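Local coordinates for ABC transporter substrate-binding protein-branched chain amino acid transport (Streptococcus pneumoniae, PDB 4GNR) that binds isoleucine, and probably other branched-chain amino acids, as the substrate-binding protein of an ABC transporter, at residues Thr256-Ser261 against Ala348-Pro353; Lys131-Tyr136 against Ala335-Met340. All coordinates share one frame; numbering follows the deposited sequence. Where two conformers were deposited one is given.

Contact 1: Thr256-Ser261 against Ala348-Pro353; sequences TTVEVS and AEVVKP
Val258 and Ala348 bring the two backbones closest, with 6.1 Å between their CA atoms, and no hydrogen bond joins the two segments directly, so the loop 256-261 lies against strand 344-351 without adding to its sheet. The evidence for what holds them is mainly in the methyl groups. In the conformer described, one of two deposited for Val258, CG1 sits between the backbone N and the carbonyl carbon (chi1 69°), which brings Val258 CG1 to 3.6 Å from Ala348 CB. Val258 CG1 approaches Val350 CG2 more loosely, at 4.4 Å. In that conformer Val258 packs on Ala348 and, less closely, on Val350, which point to the same side of the strand, two positions apart. Strand 344-351 is the last of the chain and the outermost on its side of the seven-stranded mixed sheet of one lobe, in a protein of the periplasmic binding protein family. Its one neighbour in the sheet is strand 335-341, whose Tyr336 also touches both Val258 and Val350. The loop comes between strand 248-252 and helix 262-275, and Ser255 OG takes hydrogen bonds from the N atoms of Thr257 and Val258. At Glu259 the chain turns through positive phi (43°), and the side chain, extended beyond CG, crosses that of Val350 at about a right angle. Glu259 OE1 lies 3.4 Å from Val350 CG2, a carboxylate oxygen beside a methyl group and no more than a van der Waals approach. Polar linkage is left to one water: it hydrogen-bonds Thr257 OG1 at 2.9 Å and accepts a weak bond from Ala348 N at 3.3 Å, on the strand edge turned away from strand 335-341.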
ATOM      1  N   THR A 256       8.250   6.458 -11.408  1.00 13.14           N
ATOM      2  CA  THR A 256       8.143   7.154 -12.717  1.00 15.68           C
ATOM      3  C   THR A 256       9.495   7.565 -13.343  1.00 16.45           C
ATOM      4  O   THR A 256       9.538   8.236 -14.390  1.00 18.20           O
ATOM      5  CB  THR A 256       7.347   8.500 -12.639  1.00 17.39           C
ATOM      6  OG1 THR A 256       8.139   9.507 -11.990  1.00 20.49           O
ATOM      7  CG2 THR A 256       6.041   8.325 -11.948  1.00 19.86           C
ATOM      8  N   THR A 257      10.603   7.180 -12.728  1.00 17.30           N
ATOM      9  CA  THR A 257      11.905   7.541 -13.300  1.00 18.69           C
ATOM     10  C   THR A 257      12.953   6.458 -13.458  1.00 18.65           C
ATOM     11  O   THR A 257      13.764   6.483 -14.400  1.00 18.60           O
ATOM     12  CB  THR A 257      12.624   8.574 -12.416  1.00 19.63           C
ATOM     13  OG1 THR A 257      12.891   8.017 -11.120  1.00 21.97           O
ATOM     14  CG2 THR A 257      11.796   9.851 -12.302  1.00 22.21           C
ATOM     15  N   VAL A 258      12.980   5.509 -12.532  0.50 18.52           N
ATOM     16  CA  VAL A 258      14.009   4.468 -12.613  0.50 18.45           C
ATOM     17  C   VAL A 258      13.441   3.215 -13.240  0.50 19.60           C
ATOM     18  O   VAL A 258      12.408   2.699 -12.809  0.50 19.38           O
ATOM     19  CB  VAL A 258      14.720   4.167 -11.251  0.50 17.50           C
ATOM     20  CG1 VAL A 258      13.781   3.494 -10.269  0.50 16.36           C
ATOM     21  CG2 VAL A 258      15.926   3.277 -11.487  0.50 18.39           C
ATOM     22  N   GLU A 259      14.136   2.756 -14.280  1.00 21.01           N
ATOM     23  CA  GLU A 259      13.762   1.557 -15.035  1.00 22.20           C
ATOM     24  C   GLU A 259      12.257   1.597 -15.260  1.00 21.29           C
ATOM     25  O   GLU A 259      11.501   0.733 -14.773  1.00 22.32           O
ATOM     26  CB  GLU A 259      14.149   0.306 -14.239  1.00 23.50           C
ATOM     27  CG  GLU A 259      15.641   0.200 -13.948  1.00 26.80           C
ATOM     28  CD  GLU A 259      15.993  -0.996 -13.076  1.00 30.76           C
ATOM     29  OE1 GLU A 259      15.075  -1.613 -12.491  1.00 33.21           O
ATOM     30  OE2 GLU A 259      17.199  -1.303 -12.948  1.00 33.83           O
ATOM     31  N   VAL A 260      11.824   2.623 -15.993  1.00 19.84           N
ATOM     32  CA  VAL A 260      10.384   2.820 -16.262  1.00 18.29           C
ATOM     33  C   VAL A 260       9.883   2.145 -17.521  1.00 16.93           C
ATOM     34  O   VAL A 260      10.277   2.465 -18.656  1.00 18.45           O
ATOM     35  CB  VAL A 260       9.984   4.280 -16.371  1.00 17.36           C
ATOM     36  CG1 VAL A 260       8.457   4.399 -16.331  1.00 18.69           C
ATOM     37  CG2 VAL A 260      10.520   5.024 -15.212  1.00 19.68           C
ATOM     38  N   SER A 261       8.930   1.261 -17.302  1.00 15.45           N
ATOM     39  CA  SER A 261       8.353   0.507 -18.394  1.00 13.42           C
ATOM     40  C   SER A 261       7.308   1.265 -19.181  1.00 11.85           C
ATOM     41  O   SER A 261       6.757   2.277 -18.762  1.00 12.09           O
ATOM     42  CB  SER A 261       7.663  -0.748 -17.864  1.00 13.98           C
ATOM     43  OG  SER A 261       6.499  -0.370 -17.153  1.00 15.06           O
ATOM     44  N   ALA A 348      14.982   7.495  -7.150  1.00 12.14           N
ATOM     45  CA  ALA A 348      14.407   6.208  -6.804  1.00 11.66           C
ATOM     46  C   ALA A 348      15.513   5.174  -7.052  1.00 10.95           C
ATOM     47  O   ALA A 348      16.252   5.272  -8.034  1.00 13.44           O
ATOM     48  CB  ALA A 348      13.157   5.888  -7.636  1.00 13.31           C
ATOM     49  N   GLU A 349      15.646   4.221  -6.125  0.50  9.32           N
ATOM     50  CA  GLU A 349      16.648   3.129  -6.172  0.50  9.53           C
ATOM     51  C   GLU A 349      15.971   1.770  -6.001  0.50  9.18           C
ATOM     52  O   GLU A 349      15.318   1.545  -4.981  0.50  9.28           O
ATOM     53  CB  GLU A 349      17.666   3.300  -5.029  0.50  9.83           C
ATOM     54  CG  GLU A 349      18.454   4.596  -5.102  0.50 10.60           C
ATOM     55  CD  GLU A 349      19.237   4.853  -3.821  0.50 12.22           C
ATOM     56  OE1 GLU A 349      18.793   5.729  -3.061  0.50  9.55           O
ATOM     57  OE2 GLU A 349      20.196   4.114  -3.497  0.50 15.08           O
ATOM     58  N   VAL A 350      16.158   0.860  -6.960  1.00  9.83           N
ATOM     59  CA  VAL A 350      15.572  -0.480  -6.843  1.00  9.85           C
ATOM     60  C   VAL A 350      16.279  -1.166  -5.671  1.00  9.79           C
ATOM     61  O   VAL A 350      17.498  -1.182  -5.605  1.00 12.04           O
ATOM     62  CB  VAL A 350      15.734  -1.301  -8.122  1.00 10.62           C
ATOM     63  CG1 VAL A 350      15.274  -2.724  -7.913  1.00 11.97           C
ATOM     64  CG2 VAL A 350      14.964  -0.631  -9.256  1.00 12.83           C
ATOM     65  N   VAL A 351      15.489  -1.734  -4.766  1.00  9.31           N
ATOM     66  CA  VAL A 351      15.983  -2.388  -3.570  1.00  9.68           C
ATOM     67  C   VAL A 351      15.288  -3.708  -3.330  1.00  9.57           C
ATOM     68  O   VAL A 351      14.138  -3.884  -3.696  1.00  9.70           O
ATOM     69  CB  VAL A 351      15.791  -1.469  -2.313  1.00 10.27           C
ATOM     70  CG1 VAL A 351      16.748  -0.282  -2.342  1.00 12.35           C
ATOM     71  CG2 VAL A 351      14.340  -0.992  -2.189  1.00 10.07           C
ATOM     72  N   LYS A 352      16.015  -4.627  -2.715  1.00 10.28           N
ATOM     73  CA  LYS A 352      15.460  -5.936  -2.368  1.00 11.27           C
ATOM     74  C   LYS A 352      16.188  -6.367  -1.079  1.00 10.41           C
ATOM     75  O   LYS A 352      17.275  -5.887  -0.796  1.00 12.15           O
ATOM     76  CB  LYS A 352      15.639  -6.949  -3.503  1.00 12.68           C
ATOM     77  CG  LYS A 352      17.089  -7.244  -3.815  1.00 13.81           C
ATOM     78  CD  LYS A 352      17.285  -8.212  -4.986  1.00 13.79           C
ATOM     79  CE  LYS A 352      18.765  -8.461  -5.222  1.00 14.50           C
ATOM     80  NZ  LYS A 352      19.053  -9.387  -6.340  1.00 15.98           N
ATOM     81  N   PRO A 353      15.610  -7.288  -0.292  1.00 11.14           N
ATOM     82  CA  PRO A 353      16.291  -7.714   0.927  1.00 13.01           C
ATOM     83  C   PRO A 353      17.622  -8.371   0.667  1.00 13.72           C
ATOM     84  O   PRO A 353      17.827  -8.916  -0.417  1.00 15.49           O
ATOM     85  CB  PRO A 353      15.344  -8.743   1.522  1.00 13.68           C
ATOM     86  CG  PRO A 353      14.050  -8.415   0.999  1.00 13.18           C
ATOM     87  CD  PRO A 353      14.281  -7.883  -0.394  1.00 11.63           C
ATOM     88  OXT PRO A 353      18.472  -8.349   1.563  1.00 16.82           O
TER
HETATM   89  O   HOH W   1      15.681   8.085 -10.337  1.00 25.43           O

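Contact 2: Lys131-Tyr136 against Ala335-Met340; sequences KIISNY and AYMMTM
Met337 reaches from strand 335-341 to Tyr136 and the isoleucines of helix 126-139, and its side chain accounts for most of the meeting. At the root, Met337 CB lies 3.9 Å from Tyr136 CE2. The next atom, Met337 CG, stands almost exactly over the middle of the Tyr136 ring: 3.6 Å from the centroid and 7° off the normal, which is the geometry of a CH-pi contact. From there the chain bends twice in the same sense (chi2 67°, chi3 75°), carrying Met337 SD above the Tyr136 ring at 4.6 Å from its centroid, a rather distant Met-aromatic contact, and folding CE back toward the helix. Met337 CE closes on the root of the tyrosine, 3.7 Å from Tyr136 CB, and at 4.0 Å also meets Ile132 CG2, with Ile133 CG1 somewhat farther away. The side chain thus arches over one face, from the CD2-CE2 edge across the centre to the CG end, with the sulfur raised above it.

Nearer the start of the strand, Ile132 CD1 touches Ala335 CB at 4.1 Å, continuing the apolar seam along the helix face that packs on the mixed sheet of this lobe. At the other end Tyr136 OH passes Thr339 OG1 at 4.1 Å, too long for a hydrogen bond; in the Glu349 conformer described, the phenol hydrogen-bonds Glu349 OE1 of the adjoining strand 344-351. With that polar end turned to a third element, and no hydrogen bond between segments 131-136 and 335-340, the join relies on dispersion, on C-H groups set over a pi face and on the close fit of a bent methionine.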
ATOM      1  N   LYS A 131      13.531  -5.421   6.340  1.00  7.85           N
ATOM      2  CA  LYS A 131      14.878  -5.833   5.906  1.00  8.35           C
ATOM      3  C   LYS A 131      15.483  -4.788   4.978  1.00  7.66           C
ATOM      4  O   LYS A 131      16.647  -4.429   5.106  1.00  8.79           O
ATOM      5  CB  LYS A 131      14.828  -7.193   5.194  1.00  9.58           C
ATOM      6  CG  LYS A 131      14.519  -8.372   6.068  1.00 11.69           C
ATOM      7  CD  LYS A 131      14.242  -9.616   5.249  1.00 14.37           C
ATOM      8  CE  LYS A 131      13.892 -10.805   6.081  1.00 18.10           C
ATOM      9  NZ  LYS A 131      13.477 -11.864   5.146  1.00 21.69           N
ATOM     10  N   ILE A 132      14.673  -4.319   4.027  1.00  7.59           N
ATOM     11  CA  ILE A 132      15.136  -3.284   3.100  1.00  7.46           C
ATOM     12  C   ILE A 132      15.500  -2.010   3.871  1.00  7.22           C
ATOM     13  O   ILE A 132      16.528  -1.386   3.606  1.00  8.44           O
ATOM     14  CB  ILE A 132      14.083  -3.013   2.042  1.00  7.94           C
ATOM     15  CG1 ILE A 132      14.064  -4.180   1.032  1.00  8.40           C
ATOM     16  CG2 ILE A 132      14.351  -1.677   1.349  1.00  9.99           C
ATOM     17  CD1 ILE A 132      12.876  -4.067   0.066  1.00  9.83           C
ATOM     18  N   ILE A 133      14.637  -1.598   4.803  1.00  7.14           N
ATOM     19  CA  ILE A 133      14.924  -0.396   5.575  1.00  7.27           C
ATOM     20  C   ILE A 133      16.248  -0.569   6.341  1.00  7.72           C
ATOM     21  O   ILE A 133      17.093   0.326   6.354  1.00  8.66           O
ATOM     22  CB  ILE A 133      13.738  -0.024   6.483  1.00  7.92           C
ATOM     23  CG1 ILE A 133      12.542   0.434   5.624  1.00  7.74           C
ATOM     24  CG2 ILE A 133      14.134   1.077   7.466  1.00  8.94           C
ATOM     25  CD1 ILE A 133      11.213   0.509   6.379  1.00 10.03           C
ATOM     26  N   SER A 134      16.417  -1.693   7.016  1.00  7.88           N
ATOM     27  CA  SER A 134      17.683  -1.955   7.732  1.00  8.66           C
ATOM     28  C   SER A 134      18.896  -1.882   6.791  1.00  8.82           C
ATOM     29  O   SER A 134      19.891  -1.204   7.076  1.00  9.84           O
ATOM     30  CB  SER A 134      17.659  -3.315   8.411  1.00  9.69           C
ATOM     31  OG  SER A 134      18.858  -3.548   9.138  1.00 11.97           O
ATOM     32  N   ASN A 135      18.818  -2.566   5.652  1.00  8.91           N
ATOM     33  CA  ASN A 135      19.942  -2.541   4.710  1.00  9.51           C
ATOM     34  C   ASN A 135      20.237  -1.127   4.206  1.00  9.43           C
ATOM     35  O   ASN A 135      21.388  -0.720   4.095  1.00 10.53           O
ATOM     36  CB  ASN A 135      19.649  -3.432   3.486  1.00 10.85           C
ATOM     37  CG  ASN A 135      19.557  -4.918   3.799  1.00 13.03           C
ATOM     38  OD1 ASN A 135      19.980  -5.383   4.859  1.00 16.54           O
ATOM     39  ND2 ASN A 135      19.020  -5.677   2.839  1.00 17.02           N
ATOM     40  N   TYR A 136      19.181  -0.392   3.885  1.00  9.05           N
ATOM     41  CA  TYR A 136      19.336   0.945   3.304  1.00  8.84           C
ATOM     42  C   TYR A 136      19.927   1.926   4.318  1.00  9.32           C
ATOM     43  O   TYR A 136      20.870   2.686   4.032  1.00 10.41           O
ATOM     44  CB  TYR A 136      17.993   1.452   2.758  1.00  9.30           C
ATOM     45  CG  TYR A 136      18.145   2.673   1.907  1.00  9.34           C
ATOM     46  CD1 TYR A 136      18.083   3.957   2.450  1.00 10.07           C
ATOM     47  CD2 TYR A 136      18.414   2.553   0.554  1.00  9.55           C
ATOM     48  CE1 TYR A 136      18.252   5.084   1.650  1.00 10.30           C
ATOM     49  CE2 TYR A 136      18.585   3.676  -0.261  1.00 10.61           C
ATOM     50  CZ  TYR A 136      18.514   4.943   0.300  1.00 10.69           C
ATOM     51  OH  TYR A 136      18.691   6.082  -0.456  1.00 12.89           O
ATOM     52  N   ALA A 335      10.584  -3.293  -5.559  1.00  7.37           N
ATOM     53  CA  ALA A 335      10.506  -2.228  -4.572  1.00  7.36           C
ATOM     54  C   ALA A 335      11.576  -1.187  -4.884  1.00  7.23           C
ATOM     55  O   ALA A 335      12.643  -1.485  -5.420  1.00  7.87           O
ATOM     56  CB  ALA A 335      10.689  -2.764  -3.158  1.00  8.96           C
ATOM     57  N   TYR A 336      11.252   0.040  -4.514  1.00  7.01           N
ATOM     58  CA  TYR A 336      12.116   1.181  -4.658  1.00  7.77           C
ATOM     59  C   TYR A 336      12.226   1.929  -3.348  1.00  7.89           C
ATOM     60  O   TYR A 336      11.286   1.960  -2.551  1.00  9.36           O
ATOM     61  CB  TYR A 336      11.511   2.205  -5.652  1.00  9.15           C
ATOM     62  CG  TYR A 336      11.193   1.615  -7.003  1.00  9.57           C
ATOM     63  CD1 TYR A 336       9.953   1.058  -7.246  1.00 10.54           C
ATOM     64  CD2 TYR A 336      12.120   1.605  -8.038  1.00 12.82           C
ATOM     65  CE1 TYR A 336       9.626   0.494  -8.456  1.00 13.22           C
ATOM     66  CE2 TYR A 336      11.807   1.035  -9.265  1.00 14.57           C
ATOM     67  CZ  TYR A 336      10.547   0.489  -9.462  1.00 14.66           C
ATOM     68  OH  TYR A 336      10.175  -0.073 -10.667  1.00 19.36           O
ATOM     69  N   MET A 337      13.406   2.480  -3.082  1.00  7.87           N
ATOM     70  CA  MET A 337      13.583   3.407  -1.962  1.00  7.92           C
ATOM     71  C   MET A 337      13.583   4.782  -2.649  1.00  7.43           C
ATOM     72  O   MET A 337      14.420   5.063  -3.521  1.00  8.99           O
ATOM     73  CB  MET A 337      14.858   3.209  -1.181  1.00  8.48           C
ATOM     74  CG  MET A 337      14.905   4.124   0.044  1.00  8.85           C
ATOM     75  SD  MET A 337      13.694   3.757   1.339  1.00  8.97           S
ATOM     76  CE  MET A 337      14.433   2.285   2.088  1.00 11.78           C
ATOM     77  N   MET A 338      12.621   5.612  -2.271  1.00  7.66           N
ATOM     78  CA  MET A 338      12.439   6.948  -2.810  1.00  7.90           C
ATOM     79  C   MET A 338      13.184   7.960  -1.944  1.00  8.04           C
ATOM     80  O   MET A 338      13.168   7.865  -0.732  1.00  9.03           O
ATOM     81  CB  MET A 338      10.934   7.321  -2.794  1.00  8.49           C
ATOM     82  CG  MET A 338      10.025   6.257  -3.372  1.00 10.31           C
ATOM     83  SD  MET A 338      10.231   5.998  -5.133  1.00 14.71           S
ATOM     84  CE  MET A 338       8.822   6.889  -5.771  1.00 21.50           C
ATOM     85  N   THR A 339      13.840   8.921  -2.594  1.00  8.69           N
ATOM     86  CA  THR A 339      14.527  10.040  -1.944  1.00  9.67           C
ATOM     87  C   THR A 339      13.654  11.283  -2.196  1.00  9.47           C
ATOM     88  O   THR A 339      13.409  11.648  -3.351  1.00 10.83           O
ATOM     89  CB  THR A 339      15.899  10.304  -2.560  1.00 11.01           C
ATOM     90  OG1 THR A 339      16.753   9.184  -2.311  1.00 12.03           O
ATOM     91  CG2 THR A 339      16.550  11.569  -1.948  1.00 14.10           C
ATOM     92  N   MET A 340      13.216  11.921  -1.115  1.00  9.21           N
ATOM     93  CA  MET A 340      12.356  13.089  -1.183  1.00  9.48           C
ATOM     94  C   MET A 340      12.964  14.323  -0.525  1.00 10.07           C
ATOM     95  O   MET A 340      13.464  14.262   0.598  1.00 10.75           O
ATOM     96  CB  MET A 340      10.996  12.768  -0.515  1.00  9.49           C
ATOM     97  CG  MET A 340      10.083  13.980  -0.285  1.00  9.90           C
ATOM     98  SD  MET A 340       8.482  13.565   0.462  1.00 10.35           S
ATOM     99  CE  MET A 340       7.628  12.833  -0.937  1.00 11.00           C
TER

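In the fold
Both contacts use the same edge of the mixed sheet, where strands 335-341 and 344-351 run antiparallel as successive neighbours, and their centres are 11 Å apart. Contact 2 is buried, five of its six touching residues being so, and brings a helix onto a sheet face through aromatic, thioether and aliphatic groups. Contact 1 is a surface contact with no buried residue among those touching; there a loop meets the outermost strand through small methyls, a carboxylate and a water. The two are joined by backbone pairing of Glu349 with Met337, and the two faces of strand 335-341 serve different contacts: Met337 points to the helix, while Tyr336 points away from it and reaches the loop side.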